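Local coordinates for protein putative enoyl-CoA hydratase/isomerase (Mycobacterium abscessus, PDB 3RSI) that belongs to the enoyl-CoA hydratase/isomerase family and probably acts as a hydro-lyase on acyl-CoA substrates in lipid metabolism, at residues M120-D125 with V152-Q157; S129-T134 with V188-A193. One frame throughout, in Å; residues are numbered along the deposited sequence.

How the contacts relate
Contacts 1 and 2 illustrate how a crotonase-type core is tied together at both ends of one strand. Segment 120-125 begins in helix 116-121 and leads into strand 126-130, whose last residues open segment 129-134. The contacts are therefore consecutive along the chain, yet their centres lie 20 Å apart and they do not otherwise touch. Their partners come in the same order, 152-157 before 188-193, so the two connections cross in sequence. Contact 1 is fully buried, about 13 Å from the centre of the chain and close to both other subunits; contact 2 lies farther out, at about 23 Å, where no other subunit of the trimer reaches it.

Contact 1 (M120-D125 with V152-Q157); sequences MLQQTD and VRLKRQ
Gln157 and Gln122 make the one hydrogen bond that crosses this contact: the side-chain NE2 of Gln157 donates a hydrogen bond to Gln122 O over 2.9 Å, almost straight at 171°. The acceptor lies in the plane of the Gln157 amide, while the donor is slightly tilted from the carbonyl plane. Gln122 itself runs extended toward the other helix and crosses Leu154 at about a right angle. Its OE1 stands 3.4 Å from both Leu154 CB and Arg153 CB, and although Leu154 N is near, the angle is too poor for a bond. Beside this pair, Gln123 bends at its second torsion (chi2 -82°), which lays its amide against the Arg153 guanidinium as a stack with the planes 28° apart; Gln123 CG sits over one face, toward its rim, 3.3 Å from Arg153 NH1. In the crotonase fold met here, a type I turn from Leu121 to Thr124 lies between helix 116-121 and strand 126-130, and helix 150-157 packs across it. Farther out, Gln122 NE2 hydrogen-bonds to Ser150 OG and Cys118 O, and Arg127 binds Gln157 OE1, fixing which way that amide is turned. Leu96 O accepts from both Gln123 NE2 and Arg153 NH2, bridging the two stacked groups, and the arginine also forms a salt bridge with Glu227 of the second subunit.

Contact 2 (S129-T134 with V188-A193); sequences SDEHAT and VPAGTA
Asp130 and Val188 pair as a parallel beta bridge, their CA atoms 5.3 Å apart. Val188 N gives a hydrogen bond to Ser129 O and Val188 O accepts from Glu131 N, so the two backbone bonds straddle Asp130. Beyond the bridge the aspartate works with both carboxylate oxygens. A first torsion of -169°, which points CG away from the backbone N, brings OD2 to 2.7 Å from Gly191 N, in a nearly straight bond (174°) on the syn side, 24° out of the carboxylate plane. OD1 turns its anti lone pair to His132 N and closes an Asx turn. A water bridges OD2 to Ala193 N at the start of helix 193-205. One carboxylate thus joins two backbone turns, the type I turn from Asp130 to Ala133 and the type II turn from Pro189 to Thr192; Gly191 fits its place in the latter, where the backbone angles would press a CB against the preceding carbonyl O. The solvent side is looser. There the exposed Glu131 accepts from Ala190 N on the anti lone pair of OE1, at 3.0 Å, while His132 CD2 meets Ala190 CB obliquely at 3.7 Å. In the fold, strand 126-130 runs parallel between strand 105-109 and strand 186-188, which continues through the 189-192 turn into helix 193-205.

Contact 1 (M120-D125 with V152-Q157)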
loop_
_atom_site.group_PDB
_atom_site.type_symbol
_atom_site.label_atom_id
_atom_site.label_comp_id
_atom_site.label_asym_id
_atom_site.label_seq_id
_atom_site.Cartn_x
_atom_site.Cartn_y
_atom_site.Cartn_z
ATOM N N MET B 120 -15.226 6.877 -8.124
ATOM C CA MET B 120 -15.729 5.570 -8.549
ATOM C C MET B 120 -14.628 4.601 -9.041
ATOM O O MET B 120 -14.767 3.371 -8.936
ATOM C CB MET B 120 -16.811 5.720 -9.618
ATOM C CG MET B 120 -18.154 6.133 -9.058
ATOM S SD MET B 120 -19.434 6.354 -10.331
ATOM C CE MET B 120 -19.750 4.647 -10.769
ATOM N N LEU B 121 -13.542 5.151 -9.557
ATOM C CA LEU B 121 -12.418 4.345 -10.024
ATOM C C LEU B 121 -11.873 3.418 -8.928
ATOM O O LEU B 121 -11.400 2.321 -9.226
ATOM C CB LEU B 121 -11.317 5.253 -10.532
ATOM C CG LEU B 121 -10.111 4.605 -11.199
ATOM C CD1 LEU B 121 -10.416 4.058 -12.576
ATOM C CD2 LEU B 121 -8.975 5.629 -11.263
ATOM N N GLN B 122 -11.954 3.866 -7.673
ATOM C CA GLN B 122 -11.456 3.097 -6.547
ATOM C C GLN B 122 -12.267 1.822 -6.280
ATOM O O GLN B 122 -11.772 0.927 -5.617
ATOM C CB GLN B 122 -11.343 3.975 -5.299
ATOM C CG GLN B 122 -10.227 5.018 -5.426
ATOM C CD GLN B 122 -10.444 6.212 -4.525
ATOM O OE1 GLN B 122 -10.180 6.142 -3.328
ATOM N NE2 GLN B 122 -10.937 7.316 -5.095
ATOM N N GLN B 123 -13.466 1.724 -6.857
ATOM C CA GLN B 123 -14.296 0.529 -6.784
ATOM C C GLN B 123 -14.266 -0.280 -8.097
ATOM O O GLN B 123 -14.978 -1.282 -8.239
ATOM C CB GLN B 123 -15.729 0.892 -6.386
ATOM C CG GLN B 123 -15.885 1.241 -4.895
ATOM C CD GLN B 123 -16.004 -0.004 -4.033
ATOM O OE1 GLN B 123 -15.027 -0.675 -3.787
ATOM N NE2 GLN B 123 -17.216 -0.342 -3.617
ATOM N N THR B 124 -13.454 0.152 -9.051
ATOM C CA THR B 124 -13.072 -0.717 -10.142
ATOM C C THR B 124 -11.902 -1.592 -9.686
ATOM O O THR B 124 -11.132 -1.215 -8.800
ATOM C CB THR B 124 -12.685 0.071 -11.432
ATOM O OG1 THR B 124 -11.444 0.769 -11.250
ATOM C CG2 THR B 124 -13.800 1.024 -11.835
ATOM N N ASP B 125 -11.757 -2.742 -10.321
ATOM C CA ASP B 125 -10.761 -3.749 -9.914
ATOM C C ASP B 125 -9.446 -3.654 -10.655
ATOM O O ASP B 125 -8.366 -3.717 -10.046
ATOM C CB ASP B 125 -11.363 -5.131 -10.134
ATOM C CG ASP B 125 -12.628 -5.310 -9.334
ATOM O OD1 ASP B 125 -12.586 -5.005 -8.128
ATOM O OD2 ASP B 125 -13.653 -5.704 -9.895
ATOM N N VAL B 152 -11.616 7.421 2.792
ATOM C CA VAL B 152 -11.451 6.054 3.330
ATOM C C VAL B 152 -10.459 5.231 2.485
ATOM O O VAL B 152 -9.506 4.650 3.022
ATOM C CB VAL B 152 -12.808 5.331 3.346
ATOM C CG1 VAL B 152 -12.660 3.830 3.646
ATOM C CG2 VAL B 152 -13.769 6.001 4.355
ATOM N N ARG B 153 -10.656 5.242 1.164
ATOM C CA ARG B 153 -10.081 4.229 0.277
ATOM C C ARG B 153 -8.729 4.543 -0.334
ATOM O O ARG B 153 -7.925 3.641 -0.498
ATOM C CB ARG B 153 -11.029 3.914 -0.875
ATOM C CG ARG B 153 -12.276 3.206 -0.456
ATOM C CD ARG B 153 -13.360 3.421 -1.469
ATOM N NE ARG B 153 -14.550 2.655 -1.155
ATOM C CZ ARG B 153 -15.701 2.792 -1.792
ATOM N NH1 ARG B 153 -15.822 3.698 -2.747
ATOM N NH2 ARG B 153 -16.742 2.038 -1.454
ATOM N N LEU B 154 -8.496 5.792 -0.717
ATOM C CA LEU B 154 -7.387 6.099 -1.634
ATOM C C LEU B 154 -6.052 5.681 -1.046
ATOM O O LEU B 154 -5.256 5.006 -1.732
ATOM C CB LEU B 154 -7.354 7.571 -2.018
ATOM C CG LEU B 154 -6.392 7.938 -3.161
ATOM C CD1 LEU B 154 -6.691 7.069 -4.420
ATOM C CD2 LEU B 154 -6.481 9.445 -3.517
ATOM N N LYS B 155 -5.829 6.040 0.226
ATOM C CA LYS B 155 -4.607 5.661 0.943
ATOM C C LYS B 155 -4.475 4.165 1.117
ATOM O O LYS B 155 -3.390 3.698 1.407
ATOM C CB LYS B 155 -4.524 6.306 2.337
ATOM C CG LYS B 155 -5.665 5.863 3.273
ATOM C CD LYS B 155 -5.462 6.274 4.682
ATOM C CE LYS B 155 -6.477 5.590 5.592
ATOM N NZ LYS B 155 -7.904 6.037 5.357
ATOM N N ARG B 156 -5.570 3.413 0.990
ATOM C CA ARG B 156 -5.481 1.955 1.076
ATOM C C ARG B 156 -4.950 1.338 -0.206
ATOM O O ARG B 156 -4.498 0.187 -0.207
ATOM C CB ARG B 156 -6.838 1.334 1.383
ATOM C CG ARG B 156 -7.459 1.846 2.652
ATOM C CD ARG B 156 -8.794 1.221 2.897
ATOM N NE ARG B 156 -9.437 1.833 4.052
ATOM C CZ ARG B 156 -10.321 1.233 4.841
ATOM N NH1 ARG B 156 -10.705 -0.037 4.628
ATOM N NH2 ARG B 156 -10.791 1.901 5.871
ATOM N N GLN B 157 -5.082 2.075 -1.299
ATOM C CA GLN B 157 -4.859 1.544 -2.633
ATOM C C GLN B 157 -3.558 2.039 -3.290
ATOM O O GLN B 157 -3.021 1.360 -4.174
ATOM C CB GLN B 157 -6.063 1.879 -3.500
ATOM C CG GLN B 157 -7.355 1.255 -2.987
ATOM C CD GLN B 157 -8.481 1.261 -4.019
ATOM O OE1 GLN B 157 -8.279 1.629 -5.180
ATOM N NE2 GLN B 157 -9.676 0.826 -3.595
#

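Contact 2 (S129-T134 with V188-A193)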
loop_
_atom_site.group_PDB
_atom_site.type_symbol
_atom_site.label_atom_id
_atom_site.label_comp_id
_atom_site.label_asym_id
_atom_site.label_seq_id
_atom_site.Cartn_x
_atom_site.Cartn_y
_atom_site.Cartn_z
ATOM N N SER B 129 -5.019 2.767 -18.212
ATOM C CA SER B 129 -4.997 4.204 -18.497
ATOM C C SER B 129 -4.458 4.529 -19.881
ATOM O O SER B 129 -3.337 4.147 -20.253
ATOM C CB SER B 129 -4.151 4.947 -17.464
ATOM O OG SER B 129 -4.159 6.337 -17.714
ATOM N N ASP B 130 -5.251 5.287 -20.623
ATOM C CA ASP B 130 -4.748 5.985 -21.792
ATOM C C ASP B 130 -3.535 6.824 -21.372
ATOM O O ASP B 130 -3.525 7.444 -20.312
ATOM C CB ASP B 130 -5.837 6.904 -22.359
ATOM C CG ASP B 130 -5.485 7.466 -23.710
ATOM O OD1 ASP B 130 -4.651 8.386 -23.777
ATOM O OD2 ASP B 130 -6.073 7.004 -24.706
ATOM N N GLU B 131 -2.514 6.798 -22.218
ATOM C CA GLU B 131 -1.359 7.686 -22.179
ATOM C C GLU B 131 -1.657 9.125 -21.723
ATOM O O GLU B 131 -0.873 9.748 -21.002
ATOM C CB GLU B 131 -0.856 7.796 -23.631
ATOM C CG GLU B 131 0.571 7.857 -23.801
ATOM C CD GLU B 131 0.944 8.079 -25.256
ATOM O OE1 GLU B 131 0.208 7.650 -26.199
ATOM O OE2 GLU B 131 1.997 8.696 -25.444
ATOM N N HIS B 132 -2.762 9.674 -22.206
ATOM C CA HIS B 132 -3.081 11.081 -21.959
ATOM C C HIS B 132 -4.133 11.312 -20.861
ATOM O O HIS B 132 -4.478 12.446 -20.586
ATOM C CB HIS B 132 -3.515 11.770 -23.263
ATOM C CG HIS B 132 -2.497 11.677 -24.355
ATOM N ND1 HIS B 132 -1.181 12.045 -24.175
ATOM C CD2 HIS B 132 -2.609 11.295 -25.649
ATOM C CE1 HIS B 132 -0.523 11.865 -25.305
ATOM N NE2 HIS B 132 -1.366 11.413 -26.215
ATOM N N ALA B 133 -4.623 10.248 -20.232
ATOM C CA ALA B 133 -5.516 10.379 -19.078
ATOM C C ALA B 133 -4.855 11.114 -17.908
ATOM O O ALA B 133 -3.626 11.115 -17.759
ATOM C CB ALA B 133 -6.006 9.035 -18.636
ATOM N N THR B 134 -5.684 11.769 -17.101
ATOM C CA THR B 134 -5.253 12.400 -15.849
ATOM C C THR B 134 -6.205 11.957 -14.738
ATOM O O THR B 134 -7.349 11.577 -15.017
ATOM C CB THR B 134 -5.252 13.948 -15.945
ATOM O OG1 THR B 134 -6.546 14.427 -16.355
ATOM C CG2 THR B 134 -4.207 14.410 -16.943
ATOM N N VAL B 188 -1.282 2.735 -21.656
ATOM C CA VAL B 188 -1.252 2.236 -23.032
ATOM C C VAL B 188 -1.302 3.406 -24.031
ATOM O O VAL B 188 -1.676 4.503 -23.645
ATOM C CB VAL B 188 -2.425 1.281 -23.270
ATOM C CG1 VAL B 188 -2.357 0.068 -22.295
ATOM C CG2 VAL B 188 -3.770 2.022 -23.162
ATOM N N PRO B 189 -0.925 3.169 -25.312
ATOM C CA PRO B 189 -0.945 4.250 -26.296
ATOM C C PRO B 189 -2.328 4.871 -26.486
ATOM O O PRO B 189 -3.354 4.184 -26.371
ATOM C CB PRO B 189 -0.464 3.577 -27.602
ATOM C CG PRO B 189 0.355 2.410 -27.162
ATOM C CD PRO B 189 -0.239 1.965 -25.829
ATOM N N ALA B 190 -2.323 6.172 -26.757
ATOM C CA ALA B 190 -3.533 6.959 -27.008
ATOM C C ALA B 190 -4.580 6.204 -27.789
ATOM O O ALA B 190 -4.296 5.663 -28.851
ATOM C CB ALA B 190 -3.176 8.265 -27.755
ATOM N N GLY B 191 -5.795 6.154 -27.254
ATOM C CA GLY B 191 -6.917 5.579 -27.990
ATOM C C GLY B 191 -7.076 4.075 -27.863
ATOM O O GLY B 191 -8.014 3.530 -28.439
ATOM N N THR B 192 -6.194 3.395 -27.119
ATOM C CA THR B 192 -6.222 1.920 -27.044
ATOM C C THR B 192 -6.708 1.322 -25.698
ATOM O O THR B 192 -6.747 0.086 -25.553
ATOM C CB THR B 192 -4.830 1.299 -27.407
ATOM O OG1 THR B 192 -3.879 1.537 -26.354
ATOM C CG2 THR B 192 -4.316 1.888 -28.740
ATOM N N ALA B 193 -7.077 2.172 -24.735
ATOM C CA ALA B 193 -7.500 1.692 -23.397
ATOM C C ALA B 193 -8.625 0.660 -23.451
ATOM O O ALA B 193 -8.560 -0.354 -22.753
ATOM C CB ALA B 193 -7.914 2.848 -22.508
HETATM O O HOH W 1 -7.928 5.104 -24.814
#